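PDB 5A9R: imine reductase from Amycolatopsis orientalis, which probably catalyses the NADPH-dependent reduction of imines to amines. Local coordinates for residues G28-V33 / G48-D53; V91-S96 / T114-G119. All blocks are in the same frame, centred on the assembly; numbering follows the deposited sequence.

Interaction 1: residues G28-V33 / G48-D53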
loop_
_atom_site.group_PDB
_atom_site.type_symbol
_atom_site.label_atom_id
_atom_site.label_comp_id
_atom_site.label_asym_id
_atom_site.label_seq_id
_atom_site.Cartn_x
_atom_site.Cartn_y
_atom_site.Cartn_z
ATOM N N GLY A 28 -9.149 10.483 34.110
ATOM C CA GLY A 28 -9.528 10.521 35.499
ATOM C C GLY A 28 -9.269 9.308 36.352
ATOM O O GLY A 28 -9.754 9.203 37.456
ATOM N N HIS A 29 -8.358 8.450 35.893
ATOM C CA HIS A 29 -7.951 7.241 36.668
ATOM C C HIS A 29 -6.985 7.584 37.725
ATOM O O HIS A 29 -6.253 8.570 37.604
ATOM C CB HIS A 29 -7.365 6.178 35.699
ATOM C CG HIS A 29 -8.407 5.615 34.792
ATOM N ND1 HIS A 29 -8.505 5.895 33.440
ATOM C CD2 HIS A 29 -9.345 4.678 35.047
ATOM C CE1 HIS A 29 -9.569 5.253 32.947
ATOM N NE2 HIS A 29 -10.054 4.483 33.894
ATOM N N ASP A 30 -7.000 6.799 38.808
ATOM C CA ASP A 30 -6.011 6.932 39.844
ATOM C C ASP A 30 -4.831 6.016 39.446
ATOM O O ASP A 30 -4.882 4.801 39.676
ATOM C CB ASP A 30 -6.592 6.524 41.152
ATOM C CG ASP A 30 -5.628 6.709 42.290
ATOM O OD1 ASP A 30 -4.573 7.413 42.188
ATOM O OD2 ASP A 30 -5.912 6.116 43.336
ATOM N N VAL A 31 -3.806 6.634 38.850
ATOM C CA VAL A 31 -2.720 5.899 38.237
ATOM C C VAL A 31 -1.497 5.810 39.142
ATOM O O VAL A 31 -0.935 6.840 39.585
ATOM C CB VAL A 31 -2.332 6.500 36.878
ATOM C CG1 VAL A 31 -1.251 5.636 36.202
ATOM C CG2 VAL A 31 -3.531 6.613 35.996
ATOM N N THR A 32 -1.045 4.578 39.422
ATOM C CA THR A 32 0.180 4.326 40.133
ATOM C C THR A 32 1.256 3.894 39.084
ATOM O O THR A 32 0.924 3.183 38.153
ATOM C CB THR A 32 0.024 3.142 41.119
ATOM O OG1 THR A 32 -0.896 3.507 42.164
ATOM C CG2 THR A 32 1.302 2.749 41.798
ATOM N N VAL A 33 2.459 4.429 39.201
ATOM C CA VAL A 33 3.487 4.210 38.221
ATOM C C VAL A 33 4.702 3.588 38.845
ATOM O O VAL A 33 5.136 3.945 39.940
ATOM C CB VAL A 33 3.853 5.525 37.433
ATOM C CG1 VAL A 33 2.660 6.076 36.691
ATOM C CG2 VAL A 33 4.440 6.591 38.371
ATOM N N GLY A 48 -0.528 13.945 38.531
ATOM C CA GLY A 48 -1.336 13.348 39.531
ATOM C C GLY A 48 -1.035 11.868 39.758
ATOM O O GLY A 48 -1.673 11.243 40.582
ATOM N N ALA A 49 -0.031 11.332 39.052
ATOM C CA ALA A 49 0.303 9.882 39.307
ATOM C C ALA A 49 0.852 9.693 40.718
ATOM O O ALA A 49 1.501 10.598 41.309
ATOM C CB ALA A 49 1.255 9.348 38.274
ATOM N N ARG A 50 0.660 8.509 41.255
ATOM C CA ARG A 50 1.362 8.047 42.447
ATOM C C ARG A 50 2.551 7.152 42.093
ATOM O O ARG A 50 2.383 6.070 41.555
ATOM C CB ARG A 50 0.411 7.234 43.305
ATOM C CG ARG A 50 -0.910 7.926 43.553
ATOM C CD ARG A 50 -1.835 6.982 44.288
ATOM N NE ARG A 50 -3.103 7.647 44.526
ATOM C CZ ARG A 50 -3.294 8.586 45.463
ATOM N NH1 ARG A 50 -2.307 8.992 46.264
ATOM N NH2 ARG A 50 -4.496 9.123 45.608
ATOM N N GLN A 51 3.727 7.490 42.535
ATOM C CA GLN A 51 4.892 6.679 42.343
ATOM C C GLN A 51 4.918 5.512 43.331
ATOM O O GLN A 51 4.621 5.722 44.494
ATOM C CB GLN A 51 6.081 7.616 42.592
ATOM C CG GLN A 51 7.406 6.984 42.593
ATOM C CD GLN A 51 8.542 7.999 42.559
ATOM O OE1 GLN A 51 8.335 9.217 42.548
ATOM N NE2 GLN A 51 9.746 7.472 42.506
ATOM N N ALA A 52 5.280 4.296 42.907
ATOM C CA ALA A 52 5.540 3.191 43.817
ATOM C C ALA A 52 6.878 2.596 43.448
ATOM O O ALA A 52 7.040 2.099 42.349
ATOM C CB ALA A 52 4.443 2.132 43.742
ATOM N N ASP A 53 7.865 2.687 44.332
ATOM C CA ASP A 53 9.211 2.215 44.031
ATOM C C ASP A 53 9.249 0.644 43.995
ATOM O O ASP A 53 9.995 0.053 43.221
ATOM C CB ASP A 53 10.131 2.657 45.180
ATOM C CG ASP A 53 10.656 4.113 45.053
ATOM O OD1 ASP A 53 10.580 4.698 43.975
ATOM O OD2 ASP A 53 11.240 4.610 46.046
HETATM O O HOH W 1 -3.607 9.265 40.276
#

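Interaction 2: residues V91-S96 / T114-G119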
loop_
_atom_site.group_PDB
_atom_site.type_symbol
_atom_site.label_atom_id
_atom_site.label_comp_id
_atom_site.label_asym_id
_atom_site.label_seq_id
_atom_site.Cartn_x
_atom_site.Cartn_y
_atom_site.Cartn_z
ATOM N N VAL A 91 -3.165 -8.611 33.954
ATOM C CA VAL A 91 -2.064 -8.012 33.183
ATOM C C VAL A 91 -2.492 -7.753 31.754
ATOM O O VAL A 91 -2.968 -8.671 31.104
ATOM C CB VAL A 91 -0.759 -8.874 33.196
ATOM C CG1 VAL A 91 0.251 -8.375 32.123
ATOM C CG2 VAL A 91 -0.160 -8.871 34.624
ATOM N N VAL A 92 -2.324 -6.498 31.313
ATOM C CA VAL A 92 -2.464 -6.120 29.901
ATOM C C VAL A 92 -1.069 -5.752 29.462
ATOM O O VAL A 92 -0.534 -4.684 29.899
ATOM C CB VAL A 92 -3.480 -4.971 29.728
ATOM C CG1 VAL A 92 -3.504 -4.538 28.232
ATOM C CG2 VAL A 92 -4.857 -5.336 30.206
ATOM N N ASN A 93 -0.414 -6.596 28.680
ATOM C CA ASN A 93 0.951 -6.445 28.311
ATOM C C ASN A 93 1.047 -5.884 26.921
ATOM O O ASN A 93 0.531 -6.523 25.977
ATOM C CB ASN A 93 1.595 -7.800 28.427
ATOM C CG ASN A 93 3.108 -7.770 28.193
ATOM O OD1 ASN A 93 3.689 -6.706 27.953
ATOM N ND2 ASN A 93 3.732 -8.938 28.184
ATOM N N LEU A 94 1.614 -4.688 26.821
ATOM C CA LEU A 94 1.667 -3.948 25.588
ATOM C C LEU A 94 3.026 -3.892 24.868
ATOM O O LEU A 94 3.213 -3.129 23.981
ATOM C CB LEU A 94 1.064 -2.554 25.798
ATOM C CG LEU A 94 -0.349 -2.517 26.365
ATOM C CD1 LEU A 94 -0.801 -1.149 26.791
ATOM C CD2 LEU A 94 -1.340 -3.093 25.377
ATOM N N ASN A 95 3.945 -4.740 25.274
ATOM C CA ASN A 95 5.229 -4.795 24.627
ATOM C C ASN A 95 5.899 -6.160 24.556
ATOM O O ASN A 95 7.037 -6.273 24.854
ATOM C CB ASN A 95 6.184 -3.700 25.133
ATOM C CG ASN A 95 7.338 -3.455 24.177
ATOM O OD1 ASN A 95 7.199 -3.650 23.017
ATOM N ND2 ASN A 95 8.468 -3.063 24.692
ATOM N N SER A 96 5.173 -7.176 24.140
ATOM C CA SER A 96 5.745 -8.484 23.926
ATOM C C SER A 96 6.594 -8.393 22.654
ATOM O O SER A 96 6.276 -7.707 21.770
ATOM C CB SER A 96 4.690 -9.553 23.765
ATOM O OG SER A 96 4.126 -9.832 24.977
ATOM N N THR A 114 -3.345 -14.940 37.446
ATOM C CA THR A 114 -3.524 -13.597 36.859
ATOM C C THR A 114 -4.143 -13.684 35.506
ATOM O O THR A 114 -3.687 -14.516 34.752
ATOM C CB THR A 114 -2.269 -12.746 37.050
ATOM O OG1 THR A 114 -2.001 -11.611 36.182
ATOM C CG2 THR A 114 -1.361 -13.194 38.091
ATOM N N GLY A 115 -5.109 -12.846 35.250
ATOM C CA GLY A 115 -5.672 -12.757 33.915
ATOM C C GLY A 115 -4.690 -12.080 32.996
ATOM O O GLY A 115 -3.868 -11.294 33.451
ATOM N N TYR A 116 -4.744 -12.448 31.727
ATOM C CA TYR A 116 -3.776 -11.931 30.776
ATOM C C TYR A 116 -4.349 -11.542 29.430
ATOM O O TYR A 116 -5.032 -12.334 28.796
ATOM C CB TYR A 116 -2.656 -12.902 30.577
ATOM C CG TYR A 116 -1.475 -12.424 29.763
ATOM C CD1 TYR A 116 -1.470 -12.583 28.401
ATOM C CD2 TYR A 116 -0.367 -11.828 30.355
ATOM C CE1 TYR A 116 -0.391 -12.091 27.647
ATOM C CE2 TYR A 116 0.683 -11.324 29.630
ATOM C CZ TYR A 116 0.695 -11.486 28.274
ATOM O OH TYR A 116 1.748 -10.973 27.516
ATOM N N LEU A 117 -3.988 -10.348 28.964
ATOM C CA LEU A 117 -4.326 -9.914 27.613
ATOM C C LEU A 117 -3.064 -9.258 27.008
ATOM O O LEU A 117 -2.405 -8.478 27.686
ATOM C CB LEU A 117 -5.478 -8.941 27.706
ATOM C CG LEU A 117 -6.175 -8.463 26.499
ATOM C CD1 LEU A 117 -6.876 -9.652 25.775
ATOM C CD2 LEU A 117 -7.118 -7.347 26.830
ATOM N N ASP A 118 -2.695 -9.607 25.769
ATOM C CA ASP A 118 -1.537 -9.057 25.102
ATOM C C ASP A 118 -2.071 -8.024 24.130
ATOM O O ASP A 118 -3.178 -8.181 23.647
ATOM C CB ASP A 118 -0.778 -10.118 24.335
ATOM C CG ASP A 118 0.673 -9.791 24.199
ATOM O OD1 ASP A 118 1.458 -9.951 25.161
ATOM O OD2 ASP A 118 1.121 -9.253 23.134
ATOM N N GLY A 119 -1.388 -6.901 23.979
ATOM C CA GLY A 119 -1.900 -5.915 23.048
ATOM C C GLY A 119 -0.768 -5.234 22.278
ATOM O O GLY A 119 0.396 -5.163 22.717
HETATM O O HOH W 2 2.481 -6.957 23.078
#

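Interaction 1: residues G28-V33 / G48-D53
Thr32 and Val33 pair in parallel with Arg50 and Gln51, joining strand 30-34 to the short edge strand 50-51 of the Rossmann-type sheet in a beta-alpha-beta unit whose connection is helix 42-46. Three backbone bonds make the ladder: Arg50 N to Val31 O (2.8 Å), Val33 N to Arg50 O (2.9 Å) and Ala52 N to Val33 O (3.0 Å). The tight side lies beneath helix 15-26. There Val33 has CG1 set opposite its own carbonyl carbon (chi1 -60°), which lays that methyl 3.9 Å from Ala49 CB, while Leu25 of the helix touches Ala49 and Ala21 touches Val33. On the face bearing Thr32 and Arg50, the methyl CG2 of Thr32 meets Ala52 CB at 3.7 Å.

The Arg50 side is looser and exposed to solvent. Its chain runs extended from CG to NE and reaches Asp30 in a salt bridge through NE, 2.8 Å from Asp30 OD1 on that oxygen's syn side; the link to OD2 is weak. Carboxylate and guanidinium planes stand 76° apart, so this is no flat two-pronged pairing. Were an alanine to stand here in place of the aspartate, the Arg50 guanidinium would probably lose this countercharge and be free to swing, and the water bound to OD1 would lose one of its acceptors. That water ties the two segments further, donating to Asp30 OD1 and to Gly48 O and accepting from Val31 N at 3.0 Å.

Interaction 2: residues V91-S96 / T114-G119
Val91, Val92 and Asn93 run parallel to Tyr116, Leu117 and Asp118, the strand axes 4.7 Å apart and 17° from alignment, with backbone bonds passing alternately from Val91 N to Gly115 O, Leu117 N to Val91 O, Asn93 N to Leu117 O and Gly119 N to Asn93 O. The face carrying Val91, Asn93, Tyr116 and Asp118 holds the polar chemistry. Tyr116 leans along it toward the C-terminal end of the strands: Val91 CG1 approaches its ring at CE2 (3.9 Å), and Asn93 CB comes within 3.3 Å of OH. The amide of Asn93 stands almost perpendicular to the ring, and its ND2 donates to Tyr116 OH at 2.9 Å through a rather bent bond. That hydroxyl in turn donates to Asp118 OD1 (2.6 Å) on the anti side, whereas Ser96 OG donates to the same oxygen (2.7 Å) on the syn side. The two hydroxyl donors thus grip one carboxylate oxygen from different sides and should fix the rotation of the group. With OG pointing opposite its carbonyl carbon (chi1 -74°), Ser96 reaches back to Asp118 from the loop after strand 90-93. Its backbone N donates a hydrogen bond to a water that in turn donates to Asp118 OD2 (2.7 Å) and to Gly119 O. Helix 99-111 lies over this face, with Ala102 against Ser96 and Asp118, and Ala105 against Tyr116.

On the other face, Val92 and Leu117 both touch Tyr137. Gly119 lets Leu94 CD2 come within 3.7 Å of its CA; a CB there would clash with that methyl. The strand, helix, strand connection is a beta-alpha-beta crossover of the Rossmann-type fold, and the loop leaving its first strand carries Asn95, an NADP(+)-binding residue.

Overall arrangement
Both contacts belong to the same sheet of the nucleotide-binding domain, their centres about 19 Å apart and their nearest atoms about 11 Å apart, without touching. Strands 7-11 and 64-67 lie between them: interaction 1 closes the sheet's 50-51 edge, whereas interaction 2 sits deeper inside it. They approach the cofactor site from different parts of the sheet. In interaction 1 the side chain of Val33 is about 4 Å from that of Leu13, an NADP(+)-binding residue, and Asn35 follows soon after in sequence. Interaction 2 contributes Asn95 itself; the side chains of Asn95 and Leu94 are each about 6 Å from those of Ala70 and Met16 respectively, both NADP(+)-binding residues.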